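Local structure of glutamine cyclotransferase (Zymomonas mobilis, 3NOL) at residues K98-T103 and W130-N135; R121-D126 and E154-V159; L171-E176 and N187-N192; K193-D198 and T205-L210. The protein catalyses the cyclisation of N-terminal glutamine residues to pyroglutamate, as a glutaminyl cyclase built as a beta-propeller. All blocks are in the same frame, centred on the assembly; numbering follows the deposited sequence.

Interaction 1. Residues K98-T103 and W130-N135; sequences KIVGLT and WGLTHN
Trp-130 meets Leu-102 through its backbone: the methyl CD1 of Leu-102 lies 3.8 Å from the amide N of Trp-130, while its CB points away; the indole NE1 is hydrogen-bonded to Glu-128 and the ring meets Trp-189 edge-to-face. At Gly-131 the same Leu-102 CD1 touches the carbonyl O at 3.6 Å, so one leucine methyl follows the chain as it enters strand 132-134. Leu-132 then turns back toward strand 98-103. Its CB rests 4.0 Å from Leu-102 CD1, and with CG anti to the backbone N (chi1 -174°) the branch swings over to Val-100. There Leu-132 CD2 sits 3.4 Å from Val-100 O and 3.9 Å from Val-100 CG1, the two side chains meeting at a slant. The strand axes stay 8.3 Å apart at 148°, too far for backbone pairing: strands 98-103 and 132-134 belong to consecutive sheets of the beta-propeller, and Met-141 of the later sheet touches both Leu-102 and Leu-132. Apolar carbons meet one another and backbone atoms here. The chemistry is therefore that of a buried apolar seam between two blades, dependent on shape rather than on polar pairing.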
loop_
_atom_site.group_PDB
_atom_site.type_symbol
_atom_site.label_atom_id
_atom_site.label_comp_id
_atom_site.label_asym_id
_atom_site.label_seq_id
_atom_site.Cartn_x
_atom_site.Cartn_y
_atom_site.Cartn_z
ATOM N N LYS A 98 8.256 13.914 -5.333
ATOM C CA LYS A 98 8.954 13.205 -4.263
ATOM C C LYS A 98 8.326 11.841 -3.998
ATOM O O LYS A 98 7.180 11.586 -4.385
ATOM C CB LYS A 98 8.901 14.027 -2.967
ATOM C CG LYS A 98 9.301 15.482 -3.127
ATOM C CD LYS A 98 10.803 15.611 -3.255
ATOM C CE LYS A 98 11.263 17.066 -3.126
ATOM N NZ LYS A 98 11.671 17.642 -4.423
ATOM N N ILE A 99 9.081 10.986 -3.318
ATOM C CA ILE A 99 8.507 9.793 -2.693
ATOM C C ILE A 99 8.770 9.946 -1.202
ATOM O O ILE A 99 9.865 10.393 -0.788
ATOM C CB ILE A 99 9.121 8.489 -3.244
ATOM C CG1 ILE A 99 8.813 8.369 -4.750
ATOM C CG2 ILE A 99 8.620 7.244 -2.427
ATOM C CD1 ILE A 99 9.389 7.123 -5.392
ATOM N N VAL A 100 7.755 9.622 -0.405
ATOM C CA VAL A 100 7.844 9.666 1.049
ATOM C C VAL A 100 7.704 8.224 1.553
ATOM O O VAL A 100 6.897 7.437 1.019
ATOM C CB VAL A 100 6.729 10.546 1.662
ATOM C CG1 VAL A 100 6.878 10.604 3.179
ATOM C CG2 VAL A 100 6.719 11.967 1.025
ATOM N N GLY A 101 8.517 7.868 2.533
ATOM C CA GLY A 101 8.569 6.495 3.032
ATOM C C GLY A 101 8.527 6.453 4.559
ATOM O O GLY A 101 9.096 7.332 5.232
ATOM N N LEU A 102 7.868 5.416 5.088
ATOM C CA LEU A 102 7.851 5.091 6.515
ATOM C C LEU A 102 8.860 3.987 6.855
ATOM O O LEU A 102 9.455 3.380 5.960
ATOM C CB LEU A 102 6.439 4.640 6.910
ATOM C CG LEU A 102 5.318 5.633 6.514
ATOM C CD1 LEU A 102 3.965 5.047 6.922
ATOM C CD2 LEU A 102 5.576 7.045 7.112
ATOM N N THR A 103 9.059 3.747 8.150
ATOM C CA THR A 103 9.962 2.664 8.602
ATOM C C THR A 103 9.254 1.751 9.609
ATOM O O THR A 103 8.222 2.125 10.175
ATOM C CB THR A 103 11.264 3.183 9.245
ATOM O OG1 THR A 103 10.924 3.995 10.362
ATOM C CG2 THR A 103 12.123 4.012 8.221
ATOM N N TRP A 130 2.950 2.032 8.960
ATOM C CA TRP A 130 2.706 0.847 8.142
ATOM C C TRP A 130 2.439 1.292 6.695
ATOM O O TRP A 130 3.387 1.445 5.939
ATOM C CB TRP A 130 1.558 -0.016 8.711
ATOM C CG TRP A 130 1.880 -0.736 10.021
ATOM C CD1 TRP A 130 2.765 -0.343 11.009
ATOM C CD2 TRP A 130 1.296 -1.957 10.474
ATOM N NE1 TRP A 130 2.763 -1.264 12.040
ATOM C CE2 TRP A 130 1.866 -2.258 11.734
ATOM C CE3 TRP A 130 0.345 -2.841 9.930
ATOM C CZ2 TRP A 130 1.513 -3.406 12.457
ATOM C CZ3 TRP A 130 -0.011 -3.988 10.670
ATOM C CH2 TRP A 130 0.588 -4.252 11.913
ATOM N N GLY A 131 1.177 1.522 6.323
ATOM C CA GLY A 131 0.853 1.971 4.958
ATOM C C GLY A 131 0.853 3.491 4.789
ATOM O O GLY A 131 0.666 4.230 5.756
ATOM N N LEU A 132 1.070 3.949 3.548
ATOM C CA LEU A 132 1.065 5.369 3.241
ATOM C C LEU A 132 0.492 5.595 1.840
ATOM O O LEU A 132 0.817 4.879 0.916
ATOM C CB LEU A 132 2.471 5.948 3.349
ATOM C CG LEU A 132 2.639 7.454 3.197
ATOM C CD1 LEU A 132 2.001 8.192 4.406
ATOM C CD2 LEU A 132 4.150 7.800 3.061
ATOM N N THR A 133 -0.383 6.582 1.728
ATOM C CA THR A 133 -0.919 7.012 0.423
ATOM C C THR A 133 -1.155 8.538 0.524
ATOM O O THR A 133 -0.700 9.181 1.497
ATOM C CB THR A 133 -2.218 6.198 0.011
ATOM O OG1 THR A 133 -2.601 6.515 -1.341
ATOM C CG2 THR A 133 -3.395 6.494 0.970
ATOM N N HIS A 134 -1.862 9.110 -0.445
ATOM C CA HIS A 134 -2.152 10.534 -0.413
ATOM C C HIS A 134 -3.398 10.860 -1.204
ATOM O O HIS A 134 -3.800 10.093 -2.067
ATOM C CB HIS A 134 -0.967 11.358 -0.931
ATOM C CG HIS A 134 -0.801 11.348 -2.420
ATOM N ND1 HIS A 134 -1.470 12.228 -3.250
ATOM C CD2 HIS A 134 -0.013 10.597 -3.223
ATOM C CE1 HIS A 134 -1.088 12.030 -4.501
ATOM N NE2 HIS A 134 -0.214 11.037 -4.515
ATOM N N ASN A 135 -4.007 11.997 -0.888
ATOM C CA ASN A 135 -5.026 12.548 -1.769
ATOM C C ASN A 135 -4.481 13.902 -2.272
ATOM O O ASN A 135 -3.270 14.123 -2.262
ATOM C CB ASN A 135 -6.400 12.596 -1.070
ATOM C CG ASN A 135 -6.424 13.505 0.171
ATOM O OD1 ASN A 135 -5.515 14.317 0.398
ATOM N ND2 ASN A 135 -7.478 13.354 0.993
#

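Interaction 2. Residues R121-D126 and E154-V159; sequences RSFNYD and ESLTPV. With GOL (glycerol), chain E.
Leu-156, Arg-121 and Phe-123 carry this contact, with Leu-156 wedged between the other two. Its methyl CD1 lies over the face of the Phe-123 ring, 3.8 Å from the centroid and 23° off the ring normal, a CH-pi contact displaced toward the CG-CD2 side. With CG between the backbone N and the carbonyl carbon (chi1 66°), the Phe-123 ring turns a face to this methyl. The same methyl also covers one face of the Arg-121 guanidinium, over its centre and 3.5 Å from NH1.

Arg-121 reaches out fully extended from strand 119-124 and meets Leu-156 from the opposite direction. Both its terminal nitrogens converge on a single acceptor, the carbonyl O of Glu-154: NH1 bonds at 2.9 Å and NH2 at 3.1 Å, both in the plane of the guanidinium and of the carbonyl. NH1 also donates to O3 of a glycerol, probably from the crystallisation liquor, in a nearly straight bond (170°), and glycerol O1 donates to Glu-154 OE2. Further along, a water bridges the backbones, giving one proton to Asn-124 O and the other to Leu-156 O. Elsewhere Phe-123 touches Val-100 and Leu-156 touches Leu-139, so the contact joins the outermost strand of one propeller blade to a loop of the next.

The forked bond to Glu-154 O fixes the rotation of the guanidinium and leaves a flat face to pack on Leu-156, and the positive charge is probably eased by the carbonyl dipole, the Glu-154 carboxylate not being in contact with it.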
loop_
_atom_site.group_PDB
_atom_site.type_symbol
_atom_site.label_atom_id
_atom_site.label_comp_id
_atom_site.label_asym_id
_atom_site.label_seq_id
_atom_site.Cartn_x
_atom_site.Cartn_y
_atom_site.Cartn_z
ATOM N N ARG A 121 15.449 14.328 2.849
ATOM C CA ARG A 121 14.922 14.663 4.170
ATOM C C ARG A 121 14.672 13.398 4.984
ATOM O O ARG A 121 14.409 12.325 4.420
ATOM C CB ARG A 121 13.620 15.456 4.011
ATOM C CG ARG A 121 12.983 15.994 5.274
ATOM C CD ARG A 121 11.740 16.769 4.886
ATOM N NE ARG A 121 11.070 17.338 6.057
ATOM C CZ ARG A 121 9.930 18.032 6.006
ATOM N NH1 ARG A 121 9.318 18.247 4.845
ATOM N NH2 ARG A 121 9.402 18.522 7.126
ATOM N N SER A 122 14.810 13.541 6.304
ATOM C CA SER A 122 14.240 12.592 7.255
ATOM C C SER A 122 13.309 13.353 8.193
ATOM O O SER A 122 13.544 14.529 8.508
ATOM C CB SER A 122 15.320 11.868 8.067
ATOM O OG SER A 122 14.725 10.815 8.825
ATOM N N PHE A 123 12.254 12.683 8.642
ATOM C CA PHE A 123 11.304 13.308 9.547
ATOM C C PHE A 123 10.865 12.308 10.609
ATOM O O PHE A 123 10.818 11.099 10.336
ATOM C CB PHE A 123 10.094 13.870 8.777
ATOM C CG PHE A 123 9.228 12.820 8.109
ATOM C CD1 PHE A 123 8.035 12.387 8.721
ATOM C CD2 PHE A 123 9.611 12.247 6.884
ATOM C CE1 PHE A 123 7.227 11.421 8.097
ATOM C CE2 PHE A 123 8.799 11.284 6.241
ATOM C CZ PHE A 123 7.615 10.868 6.860
ATOM N N ASN A 124 10.549 12.811 11.799
ATOM C CA ASN A 124 10.052 11.944 12.871
ATOM C C ASN A 124 8.530 11.869 12.861
ATOM O O ASN A 124 7.848 12.794 12.413
ATOM C CB ASN A 124 10.545 12.397 14.251
ATOM C CG ASN A 124 12.031 12.201 14.436
ATOM O OD1 ASN A 124 12.664 11.364 13.767
ATOM N ND2 ASN A 124 12.611 12.985 15.336
ATOM N N TYR A 125 8.006 10.753 13.341
ATOM C CA TYR A 125 6.576 10.638 13.589
ATOM C C TYR A 125 6.320 9.813 14.855
ATOM O O TYR A 125 7.208 9.109 15.369
ATOM C CB TYR A 125 5.828 10.064 12.362
ATOM C CG TYR A 125 6.350 8.722 11.863
ATOM C CD1 TYR A 125 7.086 8.633 10.685
ATOM C CD2 TYR A 125 6.099 7.535 12.578
ATOM C CE1 TYR A 125 7.560 7.410 10.227
ATOM C CE2 TYR A 125 6.578 6.294 12.127
ATOM C CZ TYR A 125 7.310 6.242 10.950
ATOM O OH TYR A 125 7.790 5.022 10.486
ATOM N N ASP A 126 5.082 9.890 15.318
ATOM C CA ASP A 126 4.619 9.209 16.510
ATOM C C ASP A 126 4.341 7.716 16.225
ATOM O O ASP A 126 3.792 7.350 15.174
ATOM C CB ASP A 126 3.366 9.920 17.015
ATOM C CG ASP A 126 2.913 9.418 18.363
ATOM O OD1 ASP A 126 3.779 9.295 19.263
ATOM O OD2 ASP A 126 1.688 9.182 18.512
ATOM N N GLU A 154 3.882 19.436 3.977
ATOM C CA GLU A 154 5.089 20.232 4.224
ATOM C C GLU A 154 5.717 19.926 5.581
ATOM O O GLU A 154 6.902 19.591 5.655
ATOM C CB GLU A 154 4.806 21.713 4.012
ATOM C CG GLU A 154 4.526 22.029 2.506
ATOM C CD GLU A 154 5.700 21.653 1.584
ATOM O OE1 GLU A 154 6.766 22.307 1.680
ATOM O OE2 GLU A 154 5.570 20.702 0.765
ATOM N N SER A 155 4.927 20.013 6.642
ATOM C CA SER A 155 5.458 19.781 8.000
ATOM C C SER A 155 5.621 18.292 8.294
ATOM O O SER A 155 6.401 17.909 9.180
ATOM C CB SER A 155 4.554 20.409 9.070
ATOM O OG SER A 155 3.267 19.790 9.091
ATOM N N LEU A 156 4.846 17.480 7.568
ATOM C CA LEU A 156 4.781 16.023 7.730
ATOM C C LEU A 156 4.386 15.682 9.165
ATOM O O LEU A 156 4.957 14.784 9.781
ATOM C CB LEU A 156 6.110 15.347 7.324
ATOM C CG LEU A 156 6.456 15.471 5.825
ATOM C CD1 LEU A 156 7.938 15.108 5.580
ATOM C CD2 LEU A 156 5.494 14.626 4.937
ATOM N N THR A 157 3.425 16.446 9.685
ATOM C CA THR A 157 2.869 16.209 11.004
ATOM C C THR A 157 1.360 16.039 10.845
ATOM O O THR A 157 0.781 16.601 9.903
ATOM C CB THR A 157 3.189 17.374 11.964
ATOM O OG1 THR A 157 2.624 18.595 11.454
ATOM C CG2 THR A 157 4.714 17.523 12.116
ATOM N N PRO A 158 0.722 15.292 11.773
ATOM C CA PRO A 158 -0.710 15.050 11.652
ATOM C C PRO A 158 -1.590 16.291 11.913
ATOM O O PRO A 158 -1.441 16.981 12.914
ATOM C CB PRO A 158 -0.989 13.915 12.665
ATOM C CG PRO A 158 0.260 13.730 13.478
ATOM C CD PRO A 158 1.325 14.659 12.964
ATOM N N VAL A 159 -2.489 16.577 10.985
ATOM C CA VAL A 159 -3.439 17.683 11.160
ATOM C C VAL A 159 -4.881 17.191 11.341
ATOM O O VAL A 159 -5.767 17.982 11.722
ATOM C CB VAL A 159 -3.356 18.691 9.989
ATOM C CG1 VAL A 159 -1.995 19.412 9.986
ATOM C CG2 VAL A 159 -3.617 18.002 8.645
HETATM C C1 GOL E . 6.919 16.909 0.545
HETATM O O1 GOL E . 6.831 18.027 -0.338
HETATM C C2 GOL E . 7.937 17.161 1.661
HETATM O O2 GOL E . 7.574 18.310 2.420
HETATM C C3 GOL E . 9.314 17.364 1.058
HETATM O O3 GOL E . 10.222 17.244 2.114
HETATM O O HOH W 1 5.088 13.196 12.028
#

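Interaction 3. Residues L171-E176 and N187-N192; sequences LPELNE and NVWQTN. With CA (calcium ion), chain B.
Next to the calcium site of the propeller, the end of strand 183-188 pairs antiparallel with strand 174-175, Leu-174 and Val-188 forming a non-hydrogen-bonded pair. Three backbone bonds hold it: Trp-189 N to Glu-173 O at 2.8 Å, Asn-175 N to Asn-187 O, and Asn-187 N to Glu-176 O. The face bearing Leu-174 and Val-188 is apolar, with Leu-171 CD2 4.2 Å from Val-188 CG2. Beyond it, in a type II turn from Val-188 to Thr-191, Trp-189 CG anti to the backbone N (chi1 -162°) brings the indole beside Glu-173 and Asn-175. Glu-173 OE1 comes to the ring edge, in plane, 3.5 Å from CE3. Asn-175 ND2 approaches CD1 obliquely at 3.4 Å, its amide almost perpendicular to the ring (85°), and donates to a glycerol, probably from the crystallisation liquor; Gln-190 NE2 lies over one face of the indole. Replacing Trp-189 by an alanine would probably open a gap beside the Glu-173 carboxylate and take away the ring against which the Asn-175 amide rests. At the other end Asn-187 OD1, which accepts from Gly-229 N, touches Glu-176 CB. With Phe-48, Leu-177, Glu-178 and Ile-230 completing the protein ligands, Glu-176 chelates the calcium ion through OE1 and OE2, each at 2.5 Å.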
loop_
_atom_site.group_PDB
_atom_site.type_symbol
_atom_site.label_atom_id
_atom_site.label_comp_id
_atom_site.label_asym_id
_atom_site.label_seq_id
_atom_site.Cartn_x
_atom_site.Cartn_y
_atom_site.Cartn_z
ATOM N N LEU A 171 -11.622 -1.148 13.890
ATOM C CA LEU A 171 -11.045 -2.147 13.000
ATOM C C LEU A 171 -9.522 -1.973 12.991
ATOM O O LEU A 171 -8.994 -1.023 12.376
ATOM C CB LEU A 171 -11.602 -1.988 11.572
ATOM C CG LEU A 171 -11.040 -2.966 10.524
ATOM C CD1 LEU A 171 -11.323 -4.465 10.849
ATOM C CD2 LEU A 171 -11.548 -2.605 9.111
ATOM N N PRO A 172 -8.818 -2.850 13.721
ATOM C CA PRO A 172 -7.363 -2.753 13.747
ATOM C C PRO A 172 -6.691 -3.488 12.572
ATOM O O PRO A 172 -7.375 -4.122 11.731
ATOM C CB PRO A 172 -7.017 -3.450 15.061
ATOM C CG PRO A 172 -8.021 -4.597 15.092
ATOM C CD PRO A 172 -9.306 -3.943 14.598
ATOM N N GLU A 173 -5.355 -3.413 12.551
ATOM C CA GLU A 173 -4.483 -4.111 11.606
ATOM C C GLU A 173 -4.501 -3.499 10.197
ATOM O O GLU A 173 -4.128 -4.159 9.228
ATOM C CB GLU A 173 -4.741 -5.629 11.552
ATOM C CG GLU A 173 -4.794 -6.288 12.942
ATOM C CD GLU A 173 -3.547 -5.992 13.770
ATOM O OE1 GLU A 173 -2.438 -5.991 13.210
ATOM O OE2 GLU A 173 -3.682 -5.752 14.992
ATOM N N LEU A 174 -4.917 -2.239 10.104
ATOM C CA LEU A 174 -4.839 -1.516 8.819
ATOM C C LEU A 174 -3.384 -1.414 8.331
ATOM O O LEU A 174 -2.501 -0.953 9.064
ATOM C CB LEU A 174 -5.444 -0.112 8.957
ATOM C CG LEU A 174 -6.877 -0.063 9.534
ATOM C CD1 LEU A 174 -7.297 1.430 9.592
ATOM C CD2 LEU A 174 -7.861 -0.934 8.729
ATOM N N ASN A 175 -3.144 -1.841 7.090
ATOM C CA ASN A 175 -1.774 -1.941 6.577
ATOM C C ASN A 175 -1.632 -1.122 5.276
ATOM O O ASN A 175 -1.932 0.076 5.308
ATOM C CB ASN A 175 -1.398 -3.416 6.379
ATOM C CG ASN A 175 0.112 -3.658 6.487
ATOM O OD1 ASN A 175 0.924 -2.711 6.483
ATOM N ND2 ASN A 175 0.495 -4.934 6.574
ATOM N N GLU A 176 -1.210 -1.735 4.149
ATOM C CA GLU A 176 -1.004 -0.943 2.902
ATOM C C GLU A 176 -2.281 -0.174 2.517
ATOM O O GLU A 176 -3.396 -0.695 2.649
ATOM C CB GLU A 176 -0.467 -1.806 1.734
ATOM C CG GLU A 176 0.672 -1.167 0.963
ATOM C CD GLU A 176 0.208 -0.154 -0.109
ATOM O OE1 GLU A 176 -0.798 -0.425 -0.813
ATOM O OE2 GLU A 176 0.899 0.885 -0.277
ATOM N N ASN A 187 -5.516 -2.589 3.083
ATOM C CA ASN A 187 -5.374 -3.988 3.475
ATOM C C ASN A 187 -5.642 -4.094 4.976
ATOM O O ASN A 187 -5.296 -3.189 5.736
ATOM C CB ASN A 187 -3.970 -4.523 3.174
ATOM C CG ASN A 187 -3.719 -4.695 1.689
ATOM O OD1 ASN A 187 -3.048 -3.873 1.076
ATOM N ND2 ASN A 187 -4.255 -5.767 1.106
ATOM N N VAL A 188 -6.263 -5.203 5.376
ATOM C CA VAL A 188 -6.383 -5.556 6.771
ATOM C C VAL A 188 -5.479 -6.777 6.978
ATOM O O VAL A 188 -5.739 -7.876 6.456
ATOM C CB VAL A 188 -7.831 -5.871 7.160
ATOM C CG1 VAL A 188 -7.895 -6.209 8.661
ATOM C CG2 VAL A 188 -8.769 -4.707 6.753
ATOM N N TRP A 189 -4.388 -6.528 7.695
ATOM C CA TRP A 189 -3.319 -7.497 7.864
ATOM C C TRP A 189 -3.866 -8.790 8.430
ATOM O O TRP A 189 -4.708 -8.776 9.340
ATOM C CB TRP A 189 -2.234 -6.936 8.783
ATOM C CG TRP A 189 -0.895 -7.628 8.711
ATOM C CD1 TRP A 189 -0.228 -8.063 7.575
ATOM C CD2 TRP A 189 -0.028 -7.917 9.814
ATOM N NE1 TRP A 189 0.980 -8.626 7.928
ATOM C CE2 TRP A 189 1.144 -8.517 9.288
ATOM C CE3 TRP A 189 -0.115 -7.695 11.199
ATOM C CZ2 TRP A 189 2.211 -8.940 10.116
ATOM C CZ3 TRP A 189 0.943 -8.117 12.021
ATOM C CH2 TRP A 189 2.083 -8.731 11.478
ATOM N N GLN A 190 -3.409 -9.896 7.844
ATOM C CA GLN A 190 -3.816 -11.257 8.254
ATOM C C GLN A 190 -5.143 -11.684 7.619
ATOM O O GLN A 190 -5.647 -12.778 7.901
ATOM C CB GLN A 190 -3.920 -11.419 9.785
ATOM C CG GLN A 190 -2.634 -11.183 10.553
ATOM C CD GLN A 190 -1.471 -11.957 9.967
ATOM O OE1 GLN A 190 -1.481 -13.195 9.924
ATOM N NE2 GLN A 190 -0.455 -11.229 9.508
ATOM N N THR A 191 -5.727 -10.821 6.793
ATOM C CA THR A 191 -6.924 -11.201 6.037
ATOM C C THR A 191 -6.689 -11.078 4.538
ATOM O O THR A 191 -5.701 -10.473 4.099
ATOM C CB THR A 191 -8.164 -10.343 6.420
ATOM O OG1 THR A 191 -8.171 -9.124 5.657
ATOM C CG2 THR A 191 -8.215 -10.049 7.937
ATOM N N ASN A 192 -7.617 -11.651 3.769
ATOM C CA ASN A 192 -7.672 -11.510 2.314
ATOM C C ASN A 192 -8.680 -10.458 1.876
ATOM O O ASN A 192 -9.258 -10.529 0.778
ATOM C CB ASN A 192 -7.980 -12.868 1.680
ATOM C CG ASN A 192 -6.839 -13.811 1.838
ATOM O OD1 ASN A 192 -5.710 -13.493 1.471
ATOM N ND2 ASN A 192 -7.104 -14.964 2.430
HETATM CA CA CA B . -0.660 1.769 -2.066
HETATM O O HOH W 2 0.534 3.797 -1.622
#

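Interaction 4. Residues K193-D198 and T205-L210; sequences KIVRID and TGIIDL
With CG1 anti to the carbonyl carbon in both Ile-194 (chi1 -67°) and Ile-208 (chi1 -60°), the two residues lay their branches together on one face of the sheet: Ile-194 CG2 meets Ile-208 CD1 at 3.9 Å, and Ile-194 CD1 reaches Leu-210 CD1 at 3.7 Å. Ile-208 CD1 also touches Arg-196 CG from about a right angle. The Arg-196 chain bends about CG-CD (chi3 70°) and sends its guanidinium on to a salt bridge with Glu-183 and a cation-pi contact with Tyr-29. On the other face Lys-193 runs its CB and CG past Ile-207 CG2, 4.0 Å from CG, and its CE comes as near to Asp-209 OD1; Asp-209 makes a salt bridge with Arg-257 and a hydrogen bond with Asn-211. Cut back to alanine, Lys-193 would keep CB but lose the rest of the chain, which would probably leave Ile-207 CG2 less covered and Asp-209 without this nearby positive charge. Ile-194 and Ile-208 exchange backbone bonds in both directions, N to O at 2.9 Å from Ile-194 and 2.7 Å from Ile-208. Arg-196 N donates to Gly-206 O, and Arg-196 O accepts from Thr-205 N at 2.8 Å. Thr-205 and Gly-206 both face Arg-196, a classic beta bulge in the antiparallel hairpin of strands 193-197 and 204-209 within a propeller blade.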
loop_
_atom_site.group_PDB
_atom_site.type_symbol
_atom_site.label_atom_id
_atom_site.label_comp_id
_atom_site.label_asym_id
_atom_site.label_seq_id
_atom_site.Cartn_x
_atom_site.Cartn_y
_atom_site.Cartn_z
ATOM N N LYS A 193 -8.895 -9.482 2.748
ATOM C CA LYS A 193 -9.908 -8.469 2.483
ATOM C C LYS A 193 -9.325 -7.089 2.440
ATOM O O LYS A 193 -8.358 -6.804 3.122
ATOM C CB LYS A 193 -11.029 -8.552 3.501
ATOM C CG LYS A 193 -11.910 -9.746 3.188
ATOM C CD LYS A 193 -12.687 -10.154 4.359
ATOM C CE LYS A 193 -13.364 -11.474 4.077
ATOM N NZ LYS A 193 -14.053 -11.840 5.327
ATOM N N ILE A 194 -9.945 -6.238 1.628
ATOM C CA ILE A 194 -9.566 -4.847 1.549
ATOM C C ILE A 194 -10.787 -4.038 1.900
ATOM O O ILE A 194 -11.857 -4.256 1.330
ATOM C CB ILE A 194 -9.050 -4.486 0.127
ATOM C CG1 ILE A 194 -7.716 -5.208 -0.153
ATOM C CG2 ILE A 194 -8.977 -2.955 -0.048
ATOM C CD1 ILE A 194 -7.315 -5.158 -1.619
ATOM N N VAL A 195 -10.653 -3.157 2.879
ATOM C CA VAL A 195 -11.789 -2.307 3.263
ATOM C C VAL A 195 -11.749 -0.979 2.536
ATOM O O VAL A 195 -10.684 -0.430 2.251
ATOM C CB VAL A 195 -11.920 -2.097 4.786
ATOM C CG1 VAL A 195 -12.246 -3.441 5.489
ATOM C CG2 VAL A 195 -10.680 -1.428 5.368
ATOM N N ARG A 196 -12.943 -0.497 2.223
ATOM C CA ARG A 196 -13.133 0.803 1.598
ATOM C C ARG A 196 -13.643 1.727 2.708
ATOM O O ARG A 196 -14.676 1.447 3.312
ATOM C CB ARG A 196 -14.161 0.691 0.457
ATOM C CG ARG A 196 -13.785 -0.355 -0.594
ATOM C CD ARG A 196 -14.906 -0.612 -1.598
ATOM N NE ARG A 196 -15.083 0.540 -2.474
ATOM C CZ ARG A 196 -15.595 0.486 -3.703
ATOM N NH1 ARG A 196 -15.685 1.601 -4.415
ATOM N NH2 ARG A 196 -15.970 -0.677 -4.237
ATOM N N ILE A 197 -12.903 2.804 2.965
ATOM C CA ILE A 197 -13.140 3.677 4.106
ATOM C C ILE A 197 -13.594 5.072 3.667
ATOM O O ILE A 197 -12.954 5.707 2.796
ATOM C CB ILE A 197 -11.857 3.795 4.990
ATOM C CG1 ILE A 197 -11.432 2.415 5.520
ATOM C CG2 ILE A 197 -12.103 4.740 6.137
ATOM C CD1 ILE A 197 -9.972 2.366 6.032
ATOM N N ASP A 198 -14.695 5.533 4.265
ATOM C CA ASP A 198 -15.184 6.898 4.050
ATOM C C ASP A 198 -14.222 7.867 4.763
ATOM O O ASP A 198 -14.127 7.855 5.975
ATOM C CB ASP A 198 -16.613 7.012 4.617
ATOM C CG ASP A 198 -17.249 8.387 4.392
ATOM O OD1 ASP A 198 -16.524 9.388 4.192
ATOM O OD2 ASP A 198 -18.496 8.441 4.414
ATOM N N THR A 205 -17.281 1.435 4.357
ATOM C CA THR A 205 -18.474 1.460 3.519
ATOM C C THR A 205 -18.533 0.315 2.512
ATOM O O THR A 205 -19.512 0.200 1.771
ATOM C CB THR A 205 -18.589 2.796 2.785
ATOM O OG1 THR A 205 -17.420 2.977 1.987
ATOM C CG2 THR A 205 -18.719 3.950 3.809
ATOM N N GLY A 206 -17.487 -0.505 2.467
ATOM C CA GLY A 206 -17.466 -1.664 1.593
ATOM C C GLY A 206 -16.280 -2.554 1.896
ATOM O O GLY A 206 -15.260 -2.097 2.465
ATOM N N ILE A 207 -16.424 -3.816 1.518
ATOM C CA ILE A 207 -15.390 -4.789 1.760
ATOM C C ILE A 207 -15.156 -5.566 0.480
ATOM O O ILE A 207 -16.082 -6.175 -0.080
ATOM C CB ILE A 207 -15.743 -5.771 2.930
ATOM C CG1 ILE A 207 -15.987 -5.000 4.244
ATOM C CG2 ILE A 207 -14.616 -6.806 3.092
ATOM C CD1 ILE A 207 -16.888 -5.750 5.264
ATOM N N ILE A 208 -13.905 -5.533 0.033
ATOM C CA ILE A 208 -13.459 -6.323 -1.113
ATOM C C ILE A 208 -12.919 -7.662 -0.636
ATOM O O ILE A 208 -11.965 -7.719 0.135
ATOM C CB ILE A 208 -12.388 -5.560 -1.907
ATOM C CG1 ILE A 208 -12.976 -4.231 -2.426
ATOM C CG2 ILE A 208 -11.811 -6.442 -3.025
ATOM C CD1 ILE A 208 -11.904 -3.149 -2.648
ATOM N N ASP A 209 -13.541 -8.740 -1.097
ATOM C CA ASP A 209 -13.179 -10.088 -0.661
ATOM C C ASP A 209 -12.278 -10.744 -1.714
ATOM O O ASP A 209 -12.755 -11.146 -2.786
ATOM C CB ASP A 209 -14.459 -10.919 -0.455
ATOM C CG ASP A 209 -14.186 -12.312 0.105
ATOM O OD1 ASP A 209 -13.011 -12.686 0.299
ATOM O OD2 ASP A 209 -15.180 -13.052 0.357
ATOM N N LEU A 210 -10.980 -10.826 -1.422
ATOM C CA LEU A 210 -10.017 -11.500 -2.308
ATOM C C LEU A 210 -9.686 -12.955 -1.924
ATOM O O LEU A 210 -8.736 -13.518 -2.436
ATOM C CB LEU A 210 -8.716 -10.678 -2.455
ATOM C CG LEU A 210 -8.925 -9.258 -3.013
ATOM C CD1 LEU A 210 -7.587 -8.539 -3.218
ATOM C CD2 LEU A 210 -9.759 -9.243 -4.301
#

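In the fold
From the N terminus, interaction 1 opens at 98-103 and interaction 2 at 121-126; the first closes at 130-135, the second only at 154-159, so the two loops cross. Both join the sheet running from strand 89-95 to strand 119-124 to the next, and they touch where Val-100 packs on Phe-123 and Tyr-125 OH meets Thr-103 N. Interaction 3 follows, closing the short loop from 171-176 to 187-192, and interaction 4 closes the hairpin 193-198 to 205-210 immediately after it. These two are in series and both reach one sheet, where Leu-210 N probably hydrogen-bonds to Asn-192 O. Trp-130, packing on Trp-189 and Glu-173, connects interaction 1 with interaction 3; interactions 2 and 4 stand about 28 Å apart, centre to centre.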